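Local coordinates for protein Sodium/sialic acid symporter SiaT (Proteus mirabilis, PDB 5NV9) that couples the inward Na+ gradient to uptake of the sialic acid N-acetylneuraminic acid across the inner membrane, at residues Phe123-Phe128 against Asn356-Thr361; Ile198-Lys203 against Pro317-Thr322. All blocks are in the same frame, centred on the assembly; numbering follows the deposited sequence. Where two conformers were deposited one is given.

In the fold
Contacts 1 and 2 mark opposite ends of this LeuT-fold symporter, with centres 44 Å apart, nearest atoms about 27 Å apart and the centre of the chain between them. Contact 1 joins helix 118-151 to the cytoplasmic end of helix 328-361; contact 2 joins the periplasmic end of helix 155-203 to the short helix 315-323. Along the chain the order is 123-128, 198-203, 317-322 and 356-361, so both partners of contact 2 fall between those of contact 1. Helices 118-151 and 155-203 are consecutive, as are 315-323 and 328-361. By the topology of these helices, contact 1 lies toward the cytoplasmic side and contact 2 on the periplasmic side, both away from the sialic acid and sodium sites.

Contact 1: Phe123-Phe128 against Asn356-Thr361; sequences FASLSF and NSDIYT
S125 and D358 meet through a hydrogen bond, S125 OG donating to D358 OD2 at 2.7 Å. The hydroxyl approaches that oxygen on its anti side and 27° out of the carboxylate plane, and it also lies close to the methylene, with OG 3.2 Å from D358 CB. S125 can reach this far because its OG is set anti to the backbone N (chi1 -172°), spanning a backbone separation of 6.8 Å between S125 CA and D358 CA. The carboxylate has further partners: OD2 is also hydrogen-bonded to S107 OG, and OD1 forms a salt bridge with R121, one turn before S125, which would be expected to favour the charged form of this buried acid.

Beside this polar link, I359 adds a looser apolar touch. Its CD1 lies 4.2 Å from L126 CD2, and the two side chains cross at about a right angle and touch through one methyl each. The wider pi-type turn at 356-361 carries both D358 and I359. The contact joins helix 118-151 to the cytoplasmic end of helix 328-361; F123 and A124 pack against helix 415-427, while N356 and Y360 meet helix 370-398.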
loop_
_atom_site.group_PDB
_atom_site.type_symbol
_atom_site.label_atom_id
_atom_site.label_comp_id
_atom_site.label_asym_id
_atom_site.label_seq_id
_atom_site.Cartn_x
_atom_site.Cartn_y
_atom_site.Cartn_z
ATOM N N PHE A 123 -7.597 -16.824 9.769
ATOM C CA PHE A 123 -6.529 -16.129 10.440
ATOM C C PHE A 123 -5.998 -15.044 9.489
ATOM O O PHE A 123 -5.830 -13.884 9.912
ATOM C CB PHE A 123 -5.403 -17.019 10.904
ATOM C CG PHE A 123 -4.143 -16.274 11.248
ATOM C CD1 PHE A 123 -4.006 -15.633 12.458
ATOM C CD2 PHE A 123 -3.087 -16.225 10.349
ATOM C CE1 PHE A 123 -2.851 -14.950 12.776
ATOM C CE2 PHE A 123 -1.932 -15.493 10.614
ATOM C CZ PHE A 123 -1.800 -14.883 11.853
ATOM N N ALA A 124 -5.779 -15.406 8.230
ATOM C CA ALA A 124 -5.217 -14.474 7.240
ATOM C C ALA A 124 -6.154 -13.321 6.886
ATOM O O ALA A 124 -5.703 -12.199 6.782
ATOM C CB ALA A 124 -4.745 -15.221 5.969
ATOM N N SER A 125 -7.445 -13.631 6.679
ATOM C CA SER A 125 -8.451 -12.670 6.346
ATOM C C SER A 125 -8.676 -11.611 7.468
ATOM O O SER A 125 -8.740 -10.403 7.200
ATOM C CB SER A 125 -9.753 -13.417 6.077
ATOM O OG SER A 125 -10.724 -12.559 5.577
ATOM N N LEU A 126 -8.780 -12.058 8.721
ATOM C CA LEU A 126 -8.917 -11.167 9.864
ATOM C C LEU A 126 -7.659 -10.315 10.044
ATOM O O LEU A 126 -7.758 -9.112 10.349
ATOM C CB LEU A 126 -9.238 -11.966 11.133
ATOM C CG LEU A 126 -10.591 -12.667 11.074
ATOM C CD1 LEU A 126 -10.697 -13.688 12.171
ATOM C CD2 LEU A 126 -11.761 -11.688 11.181
ATOM N N SER A 127 -6.476 -10.875 9.813
ATOM C CA SER A 127 -5.255 -10.092 9.925
ATOM C C SER A 127 -5.216 -8.992 8.817
ATOM O O SER A 127 -4.796 -7.860 9.071
ATOM C CB SER A 127 -4.019 -10.963 9.791
ATOM O OG SER A 127 -3.884 -11.860 10.872
ATOM N N PHE A 128 -5.652 -9.347 7.598
ATOM C CA PHE A 128 -5.726 -8.409 6.504
ATOM C C PHE A 128 -6.659 -7.277 6.860
ATOM O O PHE A 128 -6.276 -6.108 6.767
ATOM C CB PHE A 128 -6.113 -9.029 5.135
ATOM C CG PHE A 128 -6.348 -7.994 4.079
ATOM C CD1 PHE A 128 -5.293 -7.490 3.321
ATOM C CD2 PHE A 128 -7.593 -7.436 3.916
ATOM C CE1 PHE A 128 -5.496 -6.479 2.401
ATOM C CE2 PHE A 128 -7.800 -6.402 2.987
ATOM C CZ PHE A 128 -6.763 -5.945 2.211
ATOM N N ASN A 356 -17.005 -10.100 2.706
ATOM C CA ASN A 356 -18.075 -10.688 1.913
ATOM C C ASN A 356 -17.889 -12.216 1.688
ATOM O O ASN A 356 -18.836 -13.031 1.860
ATOM C CB ASN A 356 -18.201 -9.975 0.560
ATOM C CG ASN A 356 -19.626 -9.943 0.023
ATOM O OD1 ASN A 356 -20.038 -10.803 -0.767
ATOM N ND2 ASN A 356 -20.408 -8.980 0.505
ATOM N N SER A 357 -16.665 -12.585 1.305
ATOM C CA SER A 357 -16.345 -13.949 0.965
ATOM C C SER A 357 -16.018 -14.773 2.222
ATOM O O SER A 357 -16.653 -15.802 2.441
ATOM C CB SER A 357 -15.175 -14.013 -0.039
ATOM O OG SER A 357 -14.790 -15.389 -0.280
ATOM N N ASP A 358 -15.035 -14.288 3.015
ATOM C CA ASP A 358 -14.409 -15.043 4.093
ATOM C C ASP A 358 -15.266 -15.047 5.360
ATOM O O ASP A 358 -15.150 -15.964 6.164
ATOM C CB ASP A 358 -13.022 -14.505 4.470
ATOM C CG ASP A 358 -12.051 -14.492 3.289
ATOM O OD1 ASP A 358 -12.107 -15.439 2.502
ATOM O OD2 ASP A 358 -11.265 -13.530 3.131
ATOM N N ILE A 359 -16.119 -14.041 5.540
ATOM C CA ILE A 359 -16.926 -13.951 6.743
ATOM C C ILE A 359 -18.409 -14.258 6.416
ATOM O O ILE A 359 -18.967 -15.319 6.821
ATOM C CB ILE A 359 -16.714 -12.611 7.446
ATOM C CG1 ILE A 359 -15.217 -12.356 7.734
ATOM C CG2 ILE A 359 -17.470 -12.544 8.762
ATOM C CD1 ILE A 359 -14.539 -13.389 8.591
ATOM N N TYR A 360 -19.023 -13.379 5.645
ATOM C CA TYR A 360 -20.430 -13.441 5.369
ATOM C C TYR A 360 -20.857 -14.652 4.533
ATOM O O TYR A 360 -21.795 -15.348 4.862
ATOM C CB TYR A 360 -20.859 -12.131 4.660
ATOM C CG TYR A 360 -22.320 -12.052 4.306
ATOM C CD1 TYR A 360 -23.303 -12.113 5.290
ATOM C CD2 TYR A 360 -22.730 -11.869 2.963
ATOM C CE1 TYR A 360 -24.668 -12.032 4.952
ATOM C CE2 TYR A 360 -24.077 -11.814 2.616
ATOM C CZ TYR A 360 -25.040 -11.861 3.612
ATOM O OH TYR A 360 -26.381 -11.796 3.261
ATOM N N THR A 361 -20.178 -14.920 3.447
ATOM C CA THR A 361 -20.550 -16.040 2.623
ATOM C C THR A 361 -20.076 -17.343 3.308
ATOM O O THR A 361 -20.845 -18.291 3.496
ATOM C CB THR A 361 -20.005 -15.858 1.195
ATOM O OG1 THR A 361 -20.522 -14.639 0.637
ATOM C CG2 THR A 361 -20.406 -16.993 0.325
#

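Contact 2: Ile198-Lys203 against Pro317-Thr322; sequences IMICFK and PLFIVT
F319 reaches across to helix 198-203 and lays one face of its ring against I200. The I200 CG1 methylene stands 3.8 Å from the ring centroid and 27° off the normal, a CH-pi contact displaced toward the rim, and its closest approach is 3.4 Å to F319 CZ. With CG anti to the backbone N (chi1 -176°), the F319 ring extends from helix 317-322 across a separation of 11.9 Å between the two short helix axes, which cross at 76°. This is the tight part of the contact. Both residues are buried, and helix 267-301 packs against them: A294 and L295 touch I200, whereas L295 and Y299 touch F319, whose ring also stacks edge-to-face with Y298.

Toward K203 the packing is looser. K203 CD comes obliquely to the same ring atom, 3.7 Å from F319 CZ, before the chain bends at chi3 and chi4 and carries NZ to a hydrogen bond with the carbonyl oxygen of E323. M199 takes a marginal part through its backbone: M199 O lies 4.5 Å from F319 CZ, near the ring plane, while its side chain, a selenomethionine, packs on M324 and P325 instead. One aromatic side chain thus joins the periplasmic end of a membrane helix to a short extramembrane helix, as interhelical packing on the outer side of this LeuT-fold transporter.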
loop_
_atom_site.group_PDB
_atom_site.type_symbol
_atom_site.label_atom_id
_atom_site.label_comp_id
_atom_site.label_asym_id
_atom_site.label_seq_id
_atom_site.Cartn_x
_atom_site.Cartn_y
_atom_site.Cartn_z
ATOM N N ILE A 198 11.627 18.792 -11.283
ATOM C CA ILE A 198 11.964 19.830 -12.252
ATOM C C ILE A 198 12.065 21.261 -11.700
ATOM O O ILE A 198 13.054 21.975 -11.975
ATOM C CB ILE A 198 10.976 19.787 -13.436
ATOM C CG1 ILE A 198 11.265 18.527 -14.251
ATOM C CG2 ILE A 198 11.137 21.039 -14.325
ATOM C CD1 ILE A 198 10.116 18.121 -15.132
HETATM N N MSE A 199 11.050 21.650 -10.935
HETATM C CA MSE A 199 10.985 22.926 -10.312
HETATM C C MSE A 199 12.083 23.153 -9.314
HETATM O O MSE A 199 12.587 24.292 -9.218
HETATM C CB MSE A 199 9.637 23.134 -9.606
HETATM C CG MSE A 199 8.501 22.950 -10.651
HETATM SE SE MSE A 199 7.191 24.446 -10.680
HETATM C CE MSE A 199 8.644 25.765 -10.924
ATOM N N ILE A 200 12.419 22.132 -8.521
ATOM C CA ILE A 200 13.519 22.277 -7.585
ATOM C C ILE A 200 14.814 22.417 -8.389
ATOM O O ILE A 200 15.658 23.202 -8.017
ATOM C CB ILE A 200 13.700 21.104 -6.588
ATOM C CG1 ILE A 200 12.474 20.902 -5.722
ATOM C CG2 ILE A 200 14.898 21.397 -5.669
ATOM C CD1 ILE A 200 12.430 19.530 -5.067
ATOM N N CYS A 201 14.976 21.674 -9.474
ATOM C CA CYS A 201 16.197 21.843 -10.290
ATOM C C CYS A 201 16.355 23.270 -10.801
ATOM O O CYS A 201 17.482 23.771 -10.803
ATOM C CB CYS A 201 16.260 20.937 -11.517
ATOM S SG CYS A 201 16.546 19.197 -11.246
ATOM N N PHE A 202 15.246 23.907 -11.198
ATOM C CA PHE A 202 15.274 25.293 -11.696
ATOM C C PHE A 202 15.562 26.283 -10.596
ATOM O O PHE A 202 15.994 27.366 -10.872
ATOM C CB PHE A 202 14.015 25.652 -12.451
ATOM C CG PHE A 202 14.027 25.182 -13.892
ATOM C CD1 PHE A 202 14.681 25.921 -14.872
ATOM C CD2 PHE A 202 13.384 24.010 -14.273
ATOM C CE1 PHE A 202 14.691 25.496 -16.196
ATOM C CE2 PHE A 202 13.383 23.570 -15.594
ATOM C CZ PHE A 202 14.049 24.312 -16.557
ATOM N N LYS A 203 15.346 25.925 -9.349
ATOM C CA LYS A 203 15.650 26.833 -8.223
ATOM C C LYS A 203 17.006 26.619 -7.524
ATOM O O LYS A 203 17.375 27.373 -6.648
ATOM C CB LYS A 203 14.556 26.744 -7.184
ATOM C CG LYS A 203 13.236 27.081 -7.803
ATOM C CD LYS A 203 12.154 27.075 -6.763
ATOM C CE LYS A 203 11.624 28.475 -6.540
ATOM N NZ LYS A 203 10.412 28.627 -7.381
ATOM N N PRO A 317 6.362 19.493 1.833
ATOM C CA PRO A 317 5.190 20.373 1.754
ATOM C C PRO A 317 5.498 21.855 1.897
ATOM O O PRO A 317 4.788 22.687 1.321
ATOM C CB PRO A 317 4.315 19.940 2.932
ATOM C CG PRO A 317 4.980 18.763 3.580
ATOM C CD PRO A 317 6.156 18.356 2.747
ATOM N N LEU A 318 6.494 22.175 2.720
ATOM C CA LEU A 318 6.981 23.531 2.848
ATOM C C LEU A 318 7.418 24.090 1.535
ATOM O O LEU A 318 6.979 25.195 1.174
ATOM C CB LEU A 318 8.163 23.601 3.818
ATOM C CG LEU A 318 8.626 25.063 3.990
ATOM C CD1 LEU A 318 7.567 25.823 4.773
ATOM C CD2 LEU A 318 9.986 25.154 4.655
ATOM N N PHE A 319 8.289 23.365 0.825
ATOM C CA PHE A 319 8.679 23.763 -0.530
ATOM C C PHE A 319 7.507 23.939 -1.499
ATOM O O PHE A 319 7.454 24.921 -2.240
ATOM C CB PHE A 319 9.676 22.797 -1.139
ATOM C CG PHE A 319 10.180 23.210 -2.493
ATOM C CD1 PHE A 319 9.483 22.883 -3.648
ATOM C CD2 PHE A 319 11.353 23.928 -2.629
ATOM C CE1 PHE A 319 9.950 23.278 -4.898
ATOM C CE2 PHE A 319 11.832 24.321 -3.889
ATOM C CZ PHE A 319 11.139 23.989 -5.012
ATOM N N ILE A 320 6.562 23.023 -1.480
ATOM C CA ILE A 320 5.434 23.130 -2.380
ATOM C C ILE A 320 4.643 24.406 -2.175
ATOM O O ILE A 320 4.322 25.100 -3.124
ATOM C CB ILE A 320 4.467 21.954 -2.249
ATOM C CG1 ILE A 320 5.169 20.663 -2.727
ATOM C CG2 ILE A 320 3.173 22.241 -3.023
ATOM C CD1 ILE A 320 4.589 19.407 -2.081
ATOM N N VAL A 321 4.332 24.700 -0.930
ATOM C CA VAL A 321 3.437 25.784 -0.654
ATOM C C VAL A 321 4.154 27.131 -0.707
ATOM O O VAL A 321 3.498 28.162 -0.998
ATOM C CB VAL A 321 2.749 25.551 0.682
ATOM C CG1 VAL A 321 1.988 26.761 1.131
ATOM C CG2 VAL A 321 1.785 24.370 0.525
ATOM N N THR A 322 5.463 27.141 -0.466
ATOM C CA THR A 322 6.194 28.396 -0.432
ATOM C C THR A 322 6.866 28.669 -1.743
ATOM O O THR A 322 7.097 29.818 -2.040
ATOM C CB THR A 322 7.259 28.474 0.707
ATOM O OG1 THR A 322 8.236 27.418 0.580
ATOM C CG2 THR A 322 6.608 28.386 2.052
#